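Local coordinates for protein diaminopimelate decarboxylase (Aquifex aeolicus, PDB 2P3E) that catalyses, in all likelihood, the pyridoxal-phosphate-dependent decarboxylation of meso-diaminopimelate to L-lysine, the last step of lysine biosynthesis by this route, at residues K185-A190 with F234-L239; D136-I141 with K147-A152. All blocks are in the same frame, centred on the assembly; numbering follows the deposited sequence.

Interaction 1 (K185-A190 with F234-L239)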
# COMPACT_ATOMS: atom_id res chain seq x y z
N LYS B 185 10.70 -25.80 -25.71
CA LYS B 185 12.08 -25.34 -25.88
C LYS B 185 12.78 -25.06 -24.55
O LYS B 185 13.97 -25.35 -24.40
CB LYS B 185 12.14 -24.09 -26.77
CG LYS B 185 12.00 -24.39 -28.27
CD LYS B 185 12.23 -23.14 -29.11
CE LYS B 185 10.92 -22.41 -29.43
NZ LYS B 185 11.16 -21.21 -30.29
N GLU B 186 12.04 -24.50 -23.59
CA GLU B 186 12.59 -24.33 -22.25
C GLU B 186 12.78 -25.63 -21.50
O GLU B 186 13.71 -25.74 -20.71
CB GLU B 186 11.74 -23.33 -21.43
CG GLU B 186 12.11 -21.88 -21.71
CD GLU B 186 11.40 -20.91 -20.79
OE1 GLU B 186 11.48 -21.06 -19.55
OE2 GLU B 186 10.77 -19.97 -21.33
N TYR B 187 11.89 -26.61 -21.71
CA TYR B 187 12.03 -27.93 -21.09
C TYR B 187 13.26 -28.66 -21.64
O TYR B 187 14.01 -29.30 -20.89
CB TYR B 187 10.77 -28.77 -21.29
CG TYR B 187 9.71 -28.49 -20.24
CD1 TYR B 187 8.65 -27.62 -20.51
CD2 TYR B 187 9.79 -29.07 -18.98
CE1 TYR B 187 7.69 -27.34 -19.54
CE2 TYR B 187 8.83 -28.80 -18.00
CZ TYR B 187 7.80 -27.93 -18.28
OH TYR B 187 6.86 -27.67 -17.32
N GLU B 188 13.46 -28.54 -22.95
CA GLU B 188 14.66 -29.08 -23.60
C GLU B 188 15.94 -28.44 -23.06
O GLU B 188 16.90 -29.13 -22.76
CB GLU B 188 14.57 -28.95 -25.12
CG GLU B 188 13.54 -29.91 -25.77
CD GLU B 188 13.91 -31.39 -25.60
OE1 GLU B 188 15.08 -31.69 -25.25
OE2 GLU B 188 13.02 -32.27 -25.82
N TYR B 189 15.92 -27.12 -22.92
CA TYR B 189 17.03 -26.37 -22.36
C TYR B 189 17.32 -26.81 -20.91
O TYR B 189 18.47 -27.09 -20.56
CB TYR B 189 16.77 -24.86 -22.44
CG TYR B 189 17.92 -24.04 -21.91
CD1 TYR B 189 19.02 -23.74 -22.72
CD2 TYR B 189 17.94 -23.58 -20.58
CE1 TYR B 189 20.09 -22.99 -22.24
CE2 TYR B 189 18.99 -22.83 -20.09
CZ TYR B 189 20.07 -22.55 -20.92
OH TYR B 189 21.14 -21.82 -20.46
N ALA B 190 16.26 -26.88 -20.10
CA ALA B 190 16.39 -27.28 -18.70
C ALA B 190 16.89 -28.71 -18.50
O ALA B 190 17.50 -29.01 -17.48
CB ALA B 190 15.05 -27.06 -17.96
N PHE B 234 10.35 -37.08 -20.62
CA PHE B 234 10.34 -36.35 -19.34
C PHE B 234 9.44 -37.07 -18.33
O PHE B 234 8.43 -37.69 -18.71
CB PHE B 234 9.85 -34.90 -19.52
CG PHE B 234 10.76 -34.05 -20.36
CD1 PHE B 234 11.73 -33.25 -19.76
CD2 PHE B 234 10.64 -34.03 -21.74
CE1 PHE B 234 12.59 -32.45 -20.53
CE2 PHE B 234 11.49 -33.24 -22.52
CZ PHE B 234 12.46 -32.44 -21.92
N ASP B 235 9.79 -36.97 -17.05
CA ASP B 235 9.01 -37.55 -15.98
C ASP B 235 8.27 -36.42 -15.24
O ASP B 235 8.77 -35.87 -14.27
CB ASP B 235 9.90 -38.33 -15.00
CG ASP B 235 9.11 -39.04 -13.90
OD1 ASP B 235 7.87 -39.15 -14.00
OD2 ASP B 235 9.74 -39.48 -12.91
N ILE B 236 7.08 -36.11 -15.73
CA ILE B 236 6.26 -35.05 -15.15
C ILE B 236 5.42 -35.63 -14.04
O ILE B 236 4.38 -36.27 -14.28
CB ILE B 236 5.40 -34.31 -16.24
CG1 ILE B 236 6.26 -33.80 -17.41
CG2 ILE B 236 4.59 -33.15 -15.63
CD1 ILE B 236 7.46 -32.88 -17.05
N LYS B 237 5.88 -35.41 -12.80
CA LYS B 237 5.21 -35.91 -11.61
C LYS B 237 4.04 -35.03 -11.16
O LYS B 237 3.08 -35.54 -10.58
CB LYS B 237 6.22 -36.05 -10.46
CG LYS B 237 7.37 -37.00 -10.73
CD LYS B 237 8.43 -36.85 -9.62
CE LYS B 237 9.66 -37.73 -9.88
NZ LYS B 237 9.33 -39.18 -9.89
N TYR B 238 4.12 -33.72 -11.45
CA TYR B 238 3.14 -32.73 -10.96
C TYR B 238 2.57 -31.82 -12.05
O TYR B 238 3.29 -31.35 -12.92
CB TYR B 238 3.73 -31.83 -9.85
CG TYR B 238 4.42 -32.64 -8.78
CD1 TYR B 238 3.68 -33.31 -7.79
CD2 TYR B 238 5.79 -32.76 -8.76
CE1 TYR B 238 4.32 -34.09 -6.81
CE2 TYR B 238 6.44 -33.51 -7.79
CZ TYR B 238 5.69 -34.19 -6.84
OH TYR B 238 6.36 -34.95 -5.90
N LEU B 239 1.27 -31.61 -11.98
CA LEU B 239 0.59 -30.62 -12.81
C LEU B 239 -0.07 -29.64 -11.86
O LEU B 239 -1.08 -29.96 -11.22
CB LEU B 239 -0.45 -31.27 -13.71
CG LEU B 239 0.07 -32.26 -14.76
CD1 LEU B 239 -1.10 -32.80 -15.58
CD2 LEU B 239 1.15 -31.63 -15.66
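The F234 ring meets the helix segment with its outer end. At its edge, close to the ring plane, lies the carboxylate of E188, whose OE2 is 3.8 Å from F234 CE2. The carboxylate is turned steeply against the ring, the two planes standing 74° apart. The carbonyl of Y187 comes in obliquely, its O 3.5 Å from F234 CE1, while the CB of Y187 rests 4.1 Å from F234 CZ. The phenyl therefore touches the backbone and the base of the Y187 side chain, not its ring. The Y187 ring is approached obliquely by I236, whose CD1 sits 4.4 Å from Y187 CE2. The CB of E188 points away from the phenylalanine, yet the chain bends at chi2 (-64°) and brings the carboxylate back to it. An acid oxygen beside the hydrogen-bearing rim of an aromatic ring is electrostatically reasonable, although the contact is long and probably weak.

In the TIM-barrel domain of this fold-type III decarboxylase, helix 183-191 packs outside the parallel strands, and 234-239 is the run from the end of helix 214-231 into strand 238-240. L229 of that helix and I198 of strand 196-202 touch both Y187 and F234, continuing the apolar patch. The phenolic end of Y187 reaches the strands, where its OH is hydrogen-bonded to the carbonyl O of G200 and to the backbone N of I153; the ring is thus held at both ends, by the helix and by the barrel wall. With an alanine in place of F234, the CB of Y187 would probably lose an apolar neighbour and a gap would open beside the E188 carboxylate.

Interaction 2 (D136-I141 with K147-A152)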
# COMPACT_ATOMS: atom_id res chain seq x y z
N ASP B 136 19.15 -20.95 -15.26
CA ASP B 136 20.61 -20.89 -15.14
C ASP B 136 21.03 -20.55 -13.71
O ASP B 136 21.94 -21.19 -13.14
CB ASP B 136 21.15 -19.83 -16.10
CG ASP B 136 21.06 -20.25 -17.55
OD1 ASP B 136 21.13 -21.46 -17.82
OD2 ASP B 136 20.93 -19.38 -18.43
N VAL B 137 20.36 -19.54 -13.14
CA VAL B 137 20.59 -19.10 -11.76
C VAL B 137 20.30 -20.20 -10.75
O VAL B 137 21.14 -20.49 -9.89
CB VAL B 137 19.79 -17.81 -11.42
CG1 VAL B 137 19.90 -17.48 -9.92
CG2 VAL B 137 20.27 -16.65 -12.27
N LEU B 138 19.10 -20.80 -10.84
CA LEU B 138 18.74 -21.93 -9.98
C LEU B 138 19.72 -23.09 -10.11
O LEU B 138 20.07 -23.74 -9.11
CB LEU B 138 17.34 -22.46 -10.33
CG LEU B 138 16.11 -22.06 -9.54
CD1 LEU B 138 14.94 -22.89 -10.09
CD2 LEU B 138 16.27 -22.28 -8.04
N ASN B 139 20.14 -23.36 -11.34
CA ASN B 139 21.09 -24.44 -11.60
C ASN B 139 22.44 -24.13 -10.93
O ASN B 139 23.06 -25.01 -10.32
CB ASN B 139 21.27 -24.65 -13.10
CG ASN B 139 22.17 -25.83 -13.44
OD1 ASN B 139 21.88 -26.97 -13.09
ND2 ASN B 139 23.26 -25.55 -14.15
N GLU B 140 22.89 -22.88 -11.05
CA GLU B 140 24.15 -22.45 -10.43
C GLU B 140 24.10 -22.58 -8.91
O GLU B 140 25.03 -23.13 -8.30
CB GLU B 140 24.51 -21.02 -10.87
CG GLU B 140 25.86 -20.50 -10.34
CD GLU B 140 26.47 -19.41 -11.22
OE1 GLU B 140 25.71 -18.62 -11.83
N ILE B 141 23.01 -22.09 -8.32
CA ILE B 141 22.77 -22.15 -6.87
C ILE B 141 22.65 -23.57 -6.32
O ILE B 141 23.24 -23.88 -5.27
CB ILE B 141 21.51 -21.33 -6.46
CG1 ILE B 141 21.80 -19.82 -6.60
CG2 ILE B 141 21.06 -21.70 -5.04
CD1 ILE B 141 20.56 -18.93 -6.65
N LYS B 147 23.00 -29.71 -4.15
CA LYS B 147 21.62 -30.17 -4.09
C LYS B 147 21.01 -30.17 -5.50
O LYS B 147 21.65 -29.72 -6.45
CB LYS B 147 20.79 -29.28 -3.15
CG LYS B 147 21.04 -29.50 -1.66
CD LYS B 147 19.85 -29.02 -0.84
CE LYS B 147 20.21 -28.69 0.60
NZ LYS B 147 21.08 -29.69 1.26
N LYS B 148 19.80 -30.70 -5.60
CA LYS B 148 19.01 -30.55 -6.82
C LYS B 148 17.85 -29.58 -6.57
O LYS B 148 17.28 -29.56 -5.47
CB LYS B 148 18.43 -31.91 -7.24
CG LYS B 148 19.46 -32.98 -7.55
CD LYS B 148 20.34 -32.63 -8.73
CE LYS B 148 21.23 -33.81 -9.13
NZ LYS B 148 20.52 -34.65 -10.14
N ALA B 149 17.53 -28.77 -7.58
CA ALA B 149 16.31 -27.95 -7.56
C ALA B 149 15.28 -28.58 -8.48
O ALA B 149 15.54 -28.79 -9.65
CB ALA B 149 16.61 -26.52 -7.99
N ARG B 150 14.11 -28.89 -7.93
CA ARG B 150 13.01 -29.46 -8.70
C ARG B 150 12.22 -28.33 -9.36
O ARG B 150 11.84 -27.36 -8.70
CB ARG B 150 12.10 -30.29 -7.80
CG ARG B 150 12.63 -31.68 -7.46
CD ARG B 150 11.80 -32.28 -6.33
NE ARG B 150 11.97 -31.48 -5.12
CZ ARG B 150 12.94 -31.66 -4.23
NH1 ARG B 150 13.83 -32.63 -4.41
NH2 ARG B 150 13.03 -30.87 -3.17
N ILE B 151 11.99 -28.44 -10.66
CA ILE B 151 11.36 -27.36 -11.41
C ILE B 151 10.12 -27.74 -12.24
O ILE B 151 9.93 -28.90 -12.67
CB ILE B 151 12.37 -26.64 -12.36
CG1 ILE B 151 12.83 -27.60 -13.45
CG2 ILE B 151 13.57 -26.04 -11.56
CD1 ILE B 151 13.24 -26.90 -14.74
N ALA B 152 9.28 -26.72 -12.44
CA ALA B 152 8.25 -26.71 -13.46
C ALA B 152 8.43 -25.43 -14.25
O ALA B 152 8.94 -24.44 -13.73
CB ALA B 152 6.88 -26.71 -12.81
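L138 reaches from helix 132-145 to strand 149-156 and sets its two methyls on different residues: CD1 lies 3.7 Å from CG2 of I151, and CD2 lies 4.3 Å from CB of A149. The leucine and isoleucine chains run past each other in opposite directions, meeting flank to flank through single methyl groups. In I151 the first torsion (chi1 66°) puts CG1 between the backbone N and the carbonyl carbon, which leaves CG2 beside the N and facing the leucine. A149 and I151, two apart on the strand, both direct their CB atoms at the helix, so the fork of L138 spans the pair; the small methyl of A149 is consistent with the close approach of the helix, the CA atoms of L138 and A149 being 6.9 Å apart.

This is the return half of a beta-alpha-beta unit of the barrel, in which helix 132-145 links strand 126-129 to strand 149-156. F127 and V129 of the first strand also touch L138, as does V120 of helix 113-121. With buried carbon atoms alone meeting across the two segments, the interface depends on shape and the exclusion of water, with no polar pair joining the two segments.

In the fold
Both interactions lie on the outer side of the TIM-barrel wall and reach the same parallel sheet, their centres 13 Å apart. Interaction 2 is fully buried and purely aliphatic, joining a helix to the strand that directly follows it. Interaction 1 is only partly buried, spans a longer separation in the chain, and mixes aromatic packing with a partly exposed carboxylate and a backbone carbonyl. The two helices are neighbours: the OH of Y189 is probably hydrogen-bonded to OD1 of D136 at 2.7 Å, and CB of A190 packs on CD1 of I151 at 3.7 Å. Strand residue I151 thus contacts the helical segments of both interactions.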